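Local coordinates for protein lectin (Trichosanthes anguina, PDB 4HR6) that binds methyl alpha-D-galactopyranoside at two sites as the beta-trefoil lectin chain of a nontoxic, three-chain homologue of type II ribosome-inactivating proteins, at residues Cys190-Ser195 and Ser212-Trp217; Cys149-Asp154 and Arg169-Ala174; Gly52-Leu57 and Ile85-Ser90; Gly93-Pro98 and Gln127-Gly132. One frame throughout, in Å; residues are numbered along the deposited sequence.

Contact 1 of 4, residues Cys190-Ser195 and Ser212-Trp217; sequences CVTASS and SNNQRW
Between Thr192 and Gln215 the two backbones come within 4.7 Å, CA to CA, and run 111° apart, so strand residues 190-193 are crossed by an irregular turn rather than paired with another strand; one backbone bond, Ala193 N to Asn214 O (3.0 Å), ties them. Gln215 and Trp217 carry most of the rest. With its CG beside the backbone N (chi1 -57°) and the chain extended beyond, the glutamine runs alongside Thr192, pointing the same way, and its NE2 reaches Thr192 OG1 at 3.0 Å with the hydroxyl close to the amide plane. That hydroxyl gives its own proton to Cys190 O (2.8 Å), which fixes its rotation, and the same oxygen accepts from the amide. NE2 has a second acceptor, Asn208 O, and OE1 accepts from Asp210 N, while the Cys190 CB sits 3.4 Å from NE2. Trp217 sends NE1 almost straight onto Val191 O (3.2 Å); the oxygen lies in the indole plane, yet the donor stands 59° out of the carbonyl plane. Val191 CG1 packs by the indole nitrogen, 3.8 Å from NE1, the side chains crossing at about a right angle. Asn214 OD1 touches the Thr192 CG2 methyl at 3.3 Å. Gln215-Arg216-Trp217 is the QxW motif of ricin-type beta-trefoils. Around it, strand 201-208 pairs with strand 189-194, the Cys190-Cys209 disulfide closes one end, and Ile181 of strand 181-183 and Leu249 of strand 247-250 pack against the tryptophan.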
loop_
_atom_site.group_PDB
_atom_site.type_symbol
_atom_site.label_atom_id
_atom_site.label_comp_id
_atom_site.label_asym_id
_atom_site.label_seq_id
_atom_site.Cartn_x
_atom_site.Cartn_y
_atom_site.Cartn_z
ATOM N N CYS C 190 6.314 0.164 -21.974
ATOM C CA CYS C 190 5.316 0.558 -21.000
ATOM C C CYS C 190 4.040 -0.234 -21.175
ATOM O O CYS C 190 3.634 -0.517 -22.294
ATOM C CB CYS C 190 4.979 2.037 -21.177
ATOM S SG CYS C 190 6.037 3.197 -20.288
ATOM N N VAL C 191 3.394 -0.571 -20.063
ATOM C CA VAL C 191 2.053 -1.128 -20.087
ATOM C C VAL C 191 1.132 -0.041 -20.610
ATOM O O VAL C 191 1.135 1.066 -20.094
ATOM C CB VAL C 191 1.607 -1.592 -18.682
ATOM C CG1 VAL C 191 0.132 -1.933 -18.655
ATOM C CG2 VAL C 191 2.445 -2.781 -18.230
ATOM N N THR C 192 0.342 -0.366 -21.633
ATOM C CA THR C 192 -0.410 0.644 -22.397
ATOM C C THR C 192 -1.774 0.133 -22.789
ATOM O O THR C 192 -1.906 -1.014 -23.174
ATOM C CB THR C 192 0.306 0.996 -23.715
ATOM O OG1 THR C 192 1.707 1.207 -23.487
ATOM C CG2 THR C 192 -0.325 2.241 -24.349
ATOM N N ALA C 193 -2.778 0.988 -22.700
ATOM C CA ALA C 193 -4.112 0.661 -23.167
ATOM C C ALA C 193 -4.285 0.996 -24.678
ATOM O O ALA C 193 -4.237 2.168 -25.066
ATOM C CB ALA C 193 -5.137 1.415 -22.341
ATOM N N SER C 194 -4.495 -0.039 -25.501
ATOM C CA SER C 194 -4.729 0.095 -26.962
ATOM C C SER C 194 -6.093 0.671 -27.325
ATOM O O SER C 194 -6.968 0.807 -26.474
ATOM C CB SER C 194 -4.624 -1.274 -27.644
ATOM O OG SER C 194 -3.299 -1.755 -27.611
ATOM N N SER C 195 -6.265 0.998 -28.607
ATOM C CA SER C 195 -7.578 1.364 -29.177
ATOM C C SER C 195 -8.329 0.111 -29.649
ATOM O O SER C 195 -9.560 0.119 -29.768
ATOM C CB SER C 195 -7.413 2.344 -30.347
ATOM O OG SER C 195 -6.599 1.778 -31.368
ATOM N N SER C 212 2.385 9.343 -22.822
ATOM C CA SER C 212 0.976 9.665 -23.118
ATOM C C SER C 212 -0.014 9.258 -22.008
ATOM O O SER C 212 0.372 8.674 -20.997
ATOM C CB SER C 212 0.573 9.016 -24.450
ATOM O OG SER C 212 0.743 7.605 -24.414
ATOM N N ASN C 213 -1.296 9.552 -22.223
ATOM C CA ASN C 213 -2.341 9.299 -21.222
ATOM C C ASN C 213 -3.033 7.923 -21.321
ATOM O O ASN C 213 -4.200 7.768 -20.952
ATOM C CB ASN C 213 -3.395 10.413 -21.282
ATOM C CG ASN C 213 -4.152 10.427 -22.594
ATOM O OD1 ASN C 213 -3.701 9.850 -23.583
ATOM N ND2 ASN C 213 -5.299 11.090 -22.611
ATOM N N ASN C 214 -2.323 6.928 -21.819
ATOM C CA ASN C 214 -2.770 5.553 -21.662
ATOM C C ASN C 214 -1.620 4.653 -21.217
ATOM O O ASN C 214 -1.682 3.445 -21.387
ATOM C CB ASN C 214 -3.419 5.062 -22.950
ATOM C CG ASN C 214 -2.665 5.511 -24.181
ATOM O OD1 ASN C 214 -1.452 5.291 -24.299
ATOM N ND2 ASN C 214 -3.375 6.161 -25.106
ATOM N N GLN C 215 -0.586 5.262 -20.634
ATOM C CA GLN C 215 0.521 4.540 -20.012
ATOM C C GLN C 215 0.675 4.932 -18.523
ATOM O O GLN C 215 1.727 4.703 -17.919
ATOM C CB GLN C 215 1.822 4.818 -20.779
ATOM C CG GLN C 215 1.750 4.465 -22.255
ATOM C CD GLN C 215 3.080 4.629 -22.970
ATOM O OE1 GLN C 215 3.773 5.621 -22.786
ATOM N NE2 GLN C 215 3.435 3.651 -23.794
ATOM N N ARG C 216 -0.367 5.528 -17.950
ATOM C CA ARG C 216 -0.299 6.091 -16.595
ATOM C C ARG C 216 -1.322 5.446 -15.688
ATOM O O ARG C 216 -2.522 5.544 -15.927
ATOM C CB ARG C 216 -0.518 7.609 -16.588
ATOM C CG ARG C 216 -0.238 8.260 -15.227
ATOM C CD ARG C 216 -0.203 9.786 -15.274
ATOM N NE ARG C 216 -0.556 10.394 -13.988
ATOM C CZ ARG C 216 -0.943 11.660 -13.810
ATOM N NH1 ARG C 216 -1.043 12.516 -14.830
ATOM N NH2 ARG C 216 -1.250 12.083 -12.597
ATOM N N TRP C 217 -0.821 4.835 -14.614
ATOM C CA TRP C 217 -1.616 3.980 -13.725
ATOM C C TRP C 217 -1.450 4.380 -12.267
ATOM O O TRP C 217 -0.372 4.792 -11.867
ATOM C CB TRP C 217 -1.146 2.540 -13.890
ATOM C CG TRP C 217 -1.179 2.119 -15.301
ATOM C CD1 TRP C 217 -0.116 2.020 -16.170
ATOM C CD2 TRP C 217 -2.338 1.773 -16.043
ATOM N NE1 TRP C 217 -0.554 1.610 -17.394
ATOM C CE2 TRP C 217 -1.917 1.461 -17.349
ATOM C CE3 TRP C 217 -3.701 1.699 -15.732
ATOM C CZ2 TRP C 217 -2.807 1.070 -18.338
ATOM C CZ3 TRP C 217 -4.584 1.318 -16.715
ATOM C CH2 TRP C 217 -4.135 1.004 -18.001
#

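Contact 2 of 4, residues Cys149-Asp154 and Arg169-Ala174; sequences CLEATD and REQSWA
Glu151 stretches out with CG opposite its backbone N (chi1 -164°), and Gln171 sets CG beside its own N (chi1 -66°) before extending, and the two chains, crossing at a slant, bring carboxylate to amide. Gln171 NE2 donates to Glu151 OE1 at 3.0 Å; the bond is bent, the oxygen stands somewhat off the amide plane, and it uses the lone pair facing away from OE2. Glu151 OE1 also forms a salt bridge with Lys168 NZ, which probably helps keep the carboxylate charged. NE2 has a second acceptor in Glu163 O, and OE1 of the amide accepts from Val165 N, so the whole head of Gln171 is gripped; Cys149 CB packs 3.8 Å from that OE1. Gln171-Ser172-Trp173 forms the QxW motif of a ricin-type beta-trefoil, with the glutamine closing a short 3-10 turn and the tryptophan passing into strand 173-175. Trp173 NE1 donates to Leu150 O at 3.1 Å, the oxygen in the indole plane but the donor 57° above the plane of the carbonyl. Water 1 lies at the same ring edge, giving protons to both Leu150 O and Gln171 O (2.6 Å to the latter), so Leu150 O serves two donors. Further round the indole, CH2 rests on Ala152 CB at 3.8 Å, and Ile206 of strand 201-208 packs against both. Ala152 N bonds Glu170 O at 3.0 Å, and Glu170 CB lies alongside Glu151 CG, 3.7 Å away. Strand 158-163 pairs with strand 148-153, whose start the Cys149-Cys164 disulfide ties to the residue just after 158-163.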
loop_
_atom_site.group_PDB
_atom_site.type_symbol
_atom_site.label_atom_id
_atom_site.label_comp_id
_atom_site.label_asym_id
_atom_site.label_seq_id
_atom_site.Cartn_x
_atom_site.Cartn_y
_atom_site.Cartn_z
ATOM N N CYS C 149 0.146 -14.344 -11.913
ATOM C CA CYS C 149 1.038 -13.198 -12.103
ATOM C C CYS C 149 0.971 -12.639 -13.535
ATOM O O CYS C 149 0.958 -13.411 -14.502
ATOM C CB CYS C 149 2.482 -13.625 -11.846
ATOM S SG CYS C 149 3.010 -13.784 -10.113
ATOM N N LEU C 150 0.960 -11.309 -13.671
ATOM C CA LEU C 150 1.097 -10.657 -14.978
ATOM C C LEU C 150 2.432 -10.994 -15.600
ATOM O O LEU C 150 3.482 -10.807 -14.987
ATOM C CB LEU C 150 1.025 -9.135 -14.883
ATOM C CG LEU C 150 -0.309 -8.416 -15.009
ATOM C CD1 LEU C 150 0.003 -6.933 -15.119
ATOM C CD2 LEU C 150 -1.132 -8.861 -16.203
ATOM N N GLU C 151 2.384 -11.482 -16.839
ATOM C CA GLU C 151 3.596 -11.800 -17.575
ATOM C C GLU C 151 3.688 -11.021 -18.906
ATOM O O GLU C 151 2.688 -10.823 -19.613
ATOM C CB GLU C 151 3.670 -13.301 -17.821
ATOM C CG GLU C 151 5.057 -13.768 -18.220
ATOM C CD GLU C 151 5.148 -15.270 -18.302
ATOM O OE1 GLU C 151 5.056 -15.924 -17.247
ATOM O OE2 GLU C 151 5.300 -15.793 -19.422
ATOM N N ALA C 152 4.894 -10.554 -19.204
ATOM C CA ALA C 152 5.203 -9.955 -20.498
ATOM C C ALA C 152 5.481 -11.109 -21.461
ATOM O O ALA C 152 6.484 -11.820 -21.303
ATOM C CB ALA C 152 6.422 -9.041 -20.402
ATOM N N THR C 153 4.581 -11.300 -22.423
ATOM C CA THR C 153 4.677 -12.407 -23.390
ATOM C C THR C 153 5.094 -11.972 -24.810
ATOM O O THR C 153 5.170 -10.770 -25.126
ATOM C CB THR C 153 3.320 -13.121 -23.496
ATOM O OG1 THR C 153 2.315 -12.175 -23.890
ATOM C CG2 THR C 153 2.941 -13.753 -22.150
ATOM N N ASP C 154 5.355 -12.973 -25.655
ATOM C CA ASP C 154 5.646 -12.779 -27.080
ATOM C C ASP C 154 6.787 -11.792 -27.300
ATOM O O ASP C 154 6.607 -10.746 -27.935
ATOM C CB ASP C 154 4.379 -12.322 -27.820
ATOM C CG ASP C 154 3.292 -13.383 -27.830
ATOM O OD1 ASP C 154 3.632 -14.572 -27.738
ATOM O OD2 ASP C 154 2.096 -13.040 -27.943
ATOM N N ARG C 169 11.931 -13.604 -15.173
ATOM C CA ARG C 169 12.263 -12.235 -15.568
ATOM C C ARG C 169 11.076 -11.524 -16.189
ATOM O O ARG C 169 10.896 -10.331 -15.988
ATOM C CB ARG C 169 13.452 -12.235 -16.540
ATOM C CG ARG C 169 14.744 -12.805 -15.958
ATOM C CD ARG C 169 15.664 -11.728 -15.392
ATOM N NE ARG C 169 14.951 -10.747 -14.571
ATOM C CZ ARG C 169 15.454 -9.575 -14.180
ATOM N NH1 ARG C 169 16.697 -9.224 -14.502
ATOM N NH2 ARG C 169 14.712 -8.753 -13.448
ATOM N N GLU C 170 10.247 -12.278 -16.895
ATOM C CA GLU C 170 9.108 -11.724 -17.635
ATOM C C GLU C 170 7.961 -11.314 -16.720
ATOM O O GLU C 170 7.024 -10.654 -17.163
ATOM C CB GLU C 170 8.562 -12.750 -18.644
ATOM C CG GLU C 170 9.491 -13.111 -19.800
ATOM C CD GLU C 170 10.622 -14.043 -19.410
ATOM O OE1 GLU C 170 10.447 -14.862 -18.486
ATOM O OE2 GLU C 170 11.699 -13.954 -20.032
ATOM N N GLN C 171 8.024 -11.758 -15.465
ATOM C CA GLN C 171 7.007 -11.474 -14.453
ATOM C C GLN C 171 7.397 -10.309 -13.532
ATOM O O GLN C 171 6.681 -10.009 -12.577
ATOM C CB GLN C 171 6.716 -12.747 -13.641
ATOM C CG GLN C 171 6.068 -13.840 -14.490
ATOM C CD GLN C 171 5.487 -14.987 -13.683
ATOM O OE1 GLN C 171 5.840 -15.186 -12.522
ATOM N NE2 GLN C 171 4.591 -15.761 -14.307
ATOM N N SER C 172 8.508 -9.639 -13.844
ATOM C CA SER C 172 9.013 -8.547 -13.023
ATOM C C SER C 172 8.782 -7.193 -13.692
ATOM O O SER C 172 9.159 -6.972 -14.860
ATOM C CB SER C 172 10.490 -8.761 -12.698
ATOM O OG SER C 172 11.021 -7.637 -12.014
ATOM N N TRP C 173 8.150 -6.300 -12.934
ATOM C CA TRP C 173 7.703 -4.995 -13.410
ATOM C C TRP C 173 8.307 -3.888 -12.570
ATOM O O TRP C 173 8.582 -4.066 -11.367
ATOM C CB TRP C 173 6.185 -4.920 -13.353
ATOM C CG TRP C 173 5.546 -6.015 -14.142
ATOM C CD1 TRP C 173 5.143 -7.229 -13.684
ATOM C CD2 TRP C 173 5.277 -6.004 -15.546
ATOM N NE1 TRP C 173 4.618 -7.979 -14.712
ATOM C CE2 TRP C 173 4.692 -7.249 -15.870
ATOM C CE3 TRP C 173 5.473 -5.063 -16.564
ATOM C CZ2 TRP C 173 4.298 -7.574 -17.173
ATOM C CZ3 TRP C 173 5.073 -5.382 -17.856
ATOM C CH2 TRP C 173 4.496 -6.630 -18.149
ATOM N N ALA C 174 8.516 -2.741 -13.206
ATOM C CA ALA C 174 9.095 -1.597 -12.548
ATOM C C ALA C 174 8.098 -0.461 -12.582
ATOM O O ALA C 174 7.657 -0.046 -13.657
ATOM C CB ALA C 174 10.385 -1.201 -13.228
HETATM O O HOH W 1 4.129 -10.248 -12.257
#

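Contact 3 of 4, residues Gly52-Leu57 and Ile85-Ser90; sequences GTVRSL and ISWDVS
Trp87 meets Gly52 and Val54 through its CB and the pyrrole part of its indole. Its CB already sits 3.8 Å from both Val54 CG2 and Gly52 O. CG then passes the same valine methyl at 3.9 Å, and CD1 comes nearer, 3.6 Å from CG2, the two side chains crossing at about a right angle. NE1, the next atom, donates to Leu61 O of the neighbouring strand 59-62. Val54 presents this methyl because its CG2 lies beside the backbone N while CG1 stands opposite it (chi1 -176°). The backbone of Trp87 is held as well: its N bonds Gly52 O at 2.8 Å, a bent bond that nevertheless lies in the carbonyl plane. Ile85-Ser86-Trp87 appears to occupy the place of a QxW motif in this ricin-type beta-trefoil, with isoleucine where Gln127 and Gln215 stand in the others, so the first side chain packs on Cys60, Ala62 and Leu80 and has no amide to bond. Thr53 lies side by side with Ile85, pointing the same way: CG2 touches Ile85 O at 3.3 Å and the Ile85 CD1 methyl at 4.0 Å. The threonine's OG1 bonds Asp51 and, within the segment, accepts from Arg55 NE. Gly52 adopts a positive phi (93°) at the turn that leads into strand 54-56. Beyond the tryptophan, Gln164 of a neighbouring chain bonds Trp87 O and Val89 N.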
loop_
_atom_site.group_PDB
_atom_site.type_symbol
_atom_site.label_atom_id
_atom_site.label_comp_id
_atom_site.label_asym_id
_atom_site.label_seq_id
_atom_site.Cartn_x
_atom_site.Cartn_y
_atom_site.Cartn_z
ATOM N N GLY C 52 0.542 26.052 1.561
ATOM C CA GLY C 52 0.241 25.532 0.229
ATOM C C GLY C 52 1.353 25.899 -0.739
ATOM O O GLY C 52 1.212 25.737 -1.947
ATOM N N THR C 53 2.473 26.378 -0.209
ATOM C CA THR C 53 3.602 26.762 -1.029
ATOM C C THR C 53 4.635 25.652 -1.015
ATOM O O THR C 53 4.747 24.897 -0.046
ATOM C CB THR C 53 4.265 28.086 -0.568
ATOM O OG1 THR C 53 4.700 27.980 0.795
ATOM C CG2 THR C 53 3.301 29.261 -0.714
ATOM N N VAL C 54 5.381 25.574 -2.108
ATOM C CA VAL C 54 6.421 24.591 -2.302
ATOM C C VAL C 54 7.699 25.364 -2.606
ATOM O O VAL C 54 7.705 26.199 -3.518
ATOM C CB VAL C 54 6.049 23.675 -3.492
ATOM C CG1 VAL C 54 7.075 22.572 -3.662
ATOM C CG2 VAL C 54 4.656 23.101 -3.287
ATOM N N ARG C 55 8.773 25.084 -1.868
ATOM C CA ARG C 55 9.967 25.943 -1.880
ATOM C C ARG C 55 11.253 25.198 -2.084
ATOM O O ARG C 55 11.472 24.167 -1.463
ATOM C CB ARG C 55 10.086 26.728 -0.563
ATOM C CG ARG C 55 8.783 27.379 -0.119
ATOM C CD ARG C 55 8.987 28.594 0.789
ATOM N NE ARG C 55 7.700 29.186 1.153
ATOM C CZ ARG C 55 7.520 30.162 2.045
ATOM N NH1 ARG C 55 8.547 30.718 2.679
ATOM N NH2 ARG C 55 6.291 30.599 2.291
ATOM N N SER C 56 12.111 25.739 -2.952
ATOM C CA SER C 56 13.501 25.321 -3.028
ATOM C C SER C 56 14.391 26.552 -2.911
ATOM O O SER C 56 13.993 27.654 -3.307
ATOM C CB SER C 56 13.798 24.600 -4.332
ATOM O OG SER C 56 15.044 23.927 -4.228
ATOM N N LEU C 57 15.574 26.352 -2.331
ATOM C CA LEU C 57 16.575 27.409 -2.131
ATOM C C LEU C 57 16.055 28.671 -1.432
ATOM O O LEU C 57 16.672 29.726 -1.538
ATOM C CB LEU C 57 17.214 27.794 -3.472
ATOM C CG LEU C 57 17.805 26.632 -4.271
ATOM C CD1 LEU C 57 18.237 27.104 -5.650
ATOM C CD2 LEU C 57 18.960 25.982 -3.521
ATOM N N ILE C 85 1.385 30.985 -6.265
ATOM C CA ILE C 85 2.315 30.128 -5.520
ATOM C C ILE C 85 1.599 29.075 -4.646
ATOM O O ILE C 85 2.222 28.449 -3.775
ATOM C CB ILE C 85 3.294 30.973 -4.668
ATOM C CG1 ILE C 85 2.544 32.019 -3.836
ATOM C CG2 ILE C 85 4.309 31.657 -5.568
ATOM C CD1 ILE C 85 3.413 32.700 -2.800
ATOM N N SER C 86 0.301 28.885 -4.895
ATOM C CA SER C 86 -0.476 27.798 -4.296
ATOM C C SER C 86 -0.243 26.492 -5.063
ATOM O O SER C 86 -0.111 26.500 -6.292
ATOM C CB SER C 86 -1.971 28.121 -4.336
ATOM O OG SER C 86 -2.275 29.267 -3.577
ATOM N N TRP C 87 -0.197 25.373 -4.346
ATOM C CA TRP C 87 -0.066 24.066 -4.990
ATOM C C TRP C 87 -0.895 22.997 -4.281
ATOM O O TRP C 87 -1.128 23.071 -3.070
ATOM C CB TRP C 87 1.398 23.659 -5.070
ATOM C CG TRP C 87 2.229 24.621 -5.868
ATOM C CD1 TRP C 87 3.066 25.590 -5.380
ATOM C CD2 TRP C 87 2.286 24.726 -7.298
ATOM N NE1 TRP C 87 3.648 26.277 -6.416
ATOM C CE2 TRP C 87 3.186 25.772 -7.604
ATOM C CE3 TRP C 87 1.669 24.033 -8.350
ATOM C CZ2 TRP C 87 3.486 26.138 -8.920
ATOM C CZ3 TRP C 87 1.967 24.398 -9.657
ATOM C CH2 TRP C 87 2.867 25.442 -9.930
ATOM N N ASP C 88 -1.373 22.033 -5.062
ATOM C CA ASP C 88 -2.102 20.889 -4.544
ATOM C C ASP C 88 -1.540 19.618 -5.187
ATOM O O ASP C 88 -1.317 19.575 -6.396
ATOM C CB ASP C 88 -3.592 21.040 -4.839
ATOM C CG ASP C 88 -4.458 20.070 -4.050
ATOM O OD1 ASP C 88 -3.928 19.272 -3.255
ATOM O OD2 ASP C 88 -5.693 20.114 -4.216
ATOM N N VAL C 89 -1.277 18.606 -4.361
ATOM C CA VAL C 89 -0.851 17.279 -4.818
ATOM C C VAL C 89 -2.010 16.297 -4.624
ATOM O O VAL C 89 -2.642 16.271 -3.558
ATOM C CB VAL C 89 0.387 16.805 -4.034
ATOM C CG1 VAL C 89 0.936 15.494 -4.578
ATOM C CG2 VAL C 89 1.464 17.877 -4.067
ATOM N N SER C 90 -2.303 15.519 -5.667
ATOM C CA SER C 90 -3.393 14.521 -5.655
ATOM C C SER C 90 -2.818 13.124 -5.516
ATOM O O SER C 90 -1.662 12.869 -5.888
ATOM C CB SER C 90 -4.217 14.570 -6.954
ATOM O OG SER C 90 -3.535 13.920 -8.040
#

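Contact 4 of 4, residues Gly93-Pro98 and Gln127-Gly132; sequences GTIMNP and QGWRVG
Trp129, Ile95 and Gly93 bury the most surface here, and the tryptophan meets both of the others. Gly93 O accepts from Trp129 N at 2.8 Å, the N-H arriving in the carbonyl plane on a lone pair, and the same oxygen lies at the edge of the indole, 3.5 Å from CD1. Gly93 has a positive phi (92°), and its CA approaches Trp129 CA to 4.7 Å, a closeness that the lack of a side chain permits. Ile95 comes across the tryptophan at about a right angle: CG1, beside the backbone N (chi1 -67°), carries CD1 to within 3.8 Å of Trp129 CB, and the same methyl touches Val131 CG2 at 4.1 Å. Gln127-Gly128-Trp129 is a QxW motif of the ricin-type beta-trefoil. Its glutamine amide bonds Val120 O, Thr106 OG1 and Thr122 N, reaching strands 103-106 and 117-120, while Trp129 NE1 donates to Leu105 O of strand 103-106. Water 2 sits in the indole plane at its edge, accepting from Ile95 N (3.0 Å) and donating to Gln127 O (2.8 Å), a link between the backbones where they do not bond directly. Strand 130-131 pairs antiparallel with strand 7-13 and borders another subunit: Ser185 of a neighbouring chain bonds Val131 O, and Leu166 of that chain packs on the valine side chain.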
loop_
_atom_site.group_PDB
_atom_site.type_symbol
_atom_site.label_atom_id
_atom_site.label_comp_id
_atom_site.label_asym_id
_atom_site.label_seq_id
_atom_site.Cartn_x
_atom_site.Cartn_y
_atom_site.Cartn_z
ATOM N N GLY C 93 -1.004 11.561 -8.489
ATOM C CA GLY C 93 0.292 12.098 -8.938
ATOM C C GLY C 93 0.246 13.409 -9.722
ATOM O O GLY C 93 1.259 13.825 -10.316
ATOM N N THR C 94 -0.913 14.058 -9.739
ATOM C CA THR C 94 -1.053 15.359 -10.373
ATOM C C THR C 94 -0.664 16.480 -9.397
ATOM O O THR C 94 -1.192 16.561 -8.288
ATOM C CB THR C 94 -2.493 15.623 -10.824
ATOM O OG1 THR C 94 -2.933 14.569 -11.689
ATOM C CG2 THR C 94 -2.586 16.970 -11.555
ATOM N N ILE C 95 0.259 17.330 -9.832
ATOM C CA ILE C 95 0.618 18.550 -9.134
ATOM C C ILE C 95 0.037 19.711 -9.920
ATOM O O ILE C 95 0.355 19.876 -11.094
ATOM C CB ILE C 95 2.152 18.694 -9.061
ATOM C CG1 ILE C 95 2.710 17.582 -8.171
ATOM C CG2 ILE C 95 2.546 20.082 -8.555
ATOM C CD1 ILE C 95 4.202 17.615 -7.971
ATOM N N MET C 96 -0.793 20.516 -9.273
ATOM C CA MET C 96 -1.458 21.626 -9.941
ATOM C C MET C 96 -1.672 22.819 -8.997
ATOM O O MET C 96 -1.485 22.705 -7.789
ATOM C CB MET C 96 -2.795 21.148 -10.520
ATOM C CG MET C 96 -3.775 20.611 -9.490
ATOM S SD MET C 96 -5.097 21.755 -9.049
ATOM C CE MET C 96 -6.477 20.990 -9.902
ATOM N N ASN C 97 -2.054 23.956 -9.575
ATOM C CA ASN C 97 -2.414 25.163 -8.829
ATOM C C ASN C 97 -3.931 25.323 -8.796
ATOM O O ASN C 97 -4.537 25.601 -9.821
ATOM C CB ASN C 97 -1.787 26.395 -9.490
ATOM C CG ASN C 97 -2.084 27.693 -8.736
ATOM O OD1 ASN C 97 -3.249 28.026 -8.435
ATOM N ND2 ASN C 97 -1.028 28.444 -8.447
ATOM N N PRO C 98 -4.553 25.173 -7.615
ATOM C CA PRO C 98 -6.025 25.197 -7.480
ATOM C C PRO C 98 -6.758 26.327 -8.228
ATOM O O PRO C 98 -7.913 26.153 -8.627
ATOM C CB PRO C 98 -6.233 25.365 -5.973
ATOM C CG PRO C 98 -5.006 24.822 -5.342
ATOM C CD PRO C 98 -3.879 25.001 -6.314
ATOM N N GLN C 127 2.664 14.101 -17.078
ATOM C CA GLN C 127 2.064 14.892 -15.996
ATOM C C GLN C 127 1.927 14.137 -14.643
ATOM O O GLN C 127 1.155 14.542 -13.766
ATOM C CB GLN C 127 0.697 15.404 -16.458
ATOM C CG GLN C 127 0.787 16.181 -17.770
ATOM C CD GLN C 127 -0.527 16.797 -18.192
ATOM O OE1 GLN C 127 -1.548 16.107 -18.310
ATOM N NE2 GLN C 127 -0.513 18.109 -18.434
ATOM N N GLY C 128 2.679 13.051 -14.480
ATOM C CA GLY C 128 2.611 12.220 -13.276
ATOM C C GLY C 128 3.835 12.412 -12.416
ATOM O O GLY C 128 4.971 12.376 -12.903
ATOM N N TRP C 129 3.617 12.622 -11.124
ATOM C CA TRP C 129 4.739 12.895 -10.217
ATOM C C TRP C 129 4.608 12.124 -8.905
ATOM O O TRP C 129 3.509 11.894 -8.440
ATOM C CB TRP C 129 4.804 14.395 -9.913
ATOM C CG TRP C 129 4.809 15.247 -11.124
ATOM C CD1 TRP C 129 3.735 15.847 -11.710
ATOM C CD2 TRP C 129 5.944 15.598 -11.904
ATOM N NE1 TRP C 129 4.133 16.551 -12.811
ATOM C CE2 TRP C 129 5.488 16.412 -12.956
ATOM C CE3 TRP C 129 7.310 15.294 -11.819
ATOM C CZ2 TRP C 129 6.344 16.934 -13.920
ATOM C CZ3 TRP C 129 8.168 15.814 -12.778
ATOM C CH2 TRP C 129 7.679 16.632 -13.815
ATOM N N ARG C 130 5.753 11.744 -8.344
ATOM C CA ARG C 130 5.866 11.178 -7.011
ATOM C C ARG C 130 6.548 12.174 -6.070
ATOM O O ARG C 130 7.754 12.468 -6.212
ATOM C CB ARG C 130 6.700 9.900 -7.025
ATOM C CG ARG C 130 6.805 9.243 -5.654
ATOM C CD ARG C 130 7.959 8.254 -5.612
ATOM N NE ARG C 130 7.709 7.085 -6.453
ATOM C CZ ARG C 130 8.609 6.151 -6.733
ATOM N NH1 ARG C 130 9.845 6.236 -6.255
ATOM N NH2 ARG C 130 8.277 5.132 -7.526
ATOM N N VAL C 131 5.781 12.659 -5.102
ATOM C CA VAL C 131 6.332 13.472 -4.021
ATOM C C VAL C 131 6.797 12.530 -2.929
ATOM O O VAL C 131 6.002 11.817 -2.336
ATOM C CB VAL C 131 5.276 14.422 -3.456
ATOM C CG1 VAL C 131 5.854 15.221 -2.300
ATOM C CG2 VAL C 131 4.761 15.324 -4.557
ATOM N N GLY C 132 8.092 12.506 -2.689
ATOM C CA GLY C 132 8.663 11.552 -1.777
ATOM C C GLY C 132 10.144 11.441 -2.004
ATOM O O GLY C 132 10.646 11.770 -3.082
HETATM O O HOH W 2 1.023 17.179 -12.736
#

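How the contacts relate
Along the chain the contacts follow in the order 3, 4, 2, 1, none enclosing another. Contacts 3 and 4 belong to the first ricin-type trefoil domain, their centres about 10 Å apart, and share the hairpin of strands 88-89 and 95-96, where Asp88 N bonds Met96 O. Contacts 2 and 1 belong to the second domain, centres about 16 Å apart, joined where Val191 packs on Trp173. Arg216 of contact 1 reaches contact 4 across the domains, its NH2 probably bonding Thr94 OG1. Contacts 2 and 3 lie farthest apart, about 37 Å between centres. Each contact centres on a tryptophan, which bonds across through indole NE1 in contacts 1 and 2 and backbone N in contacts 3 and 4.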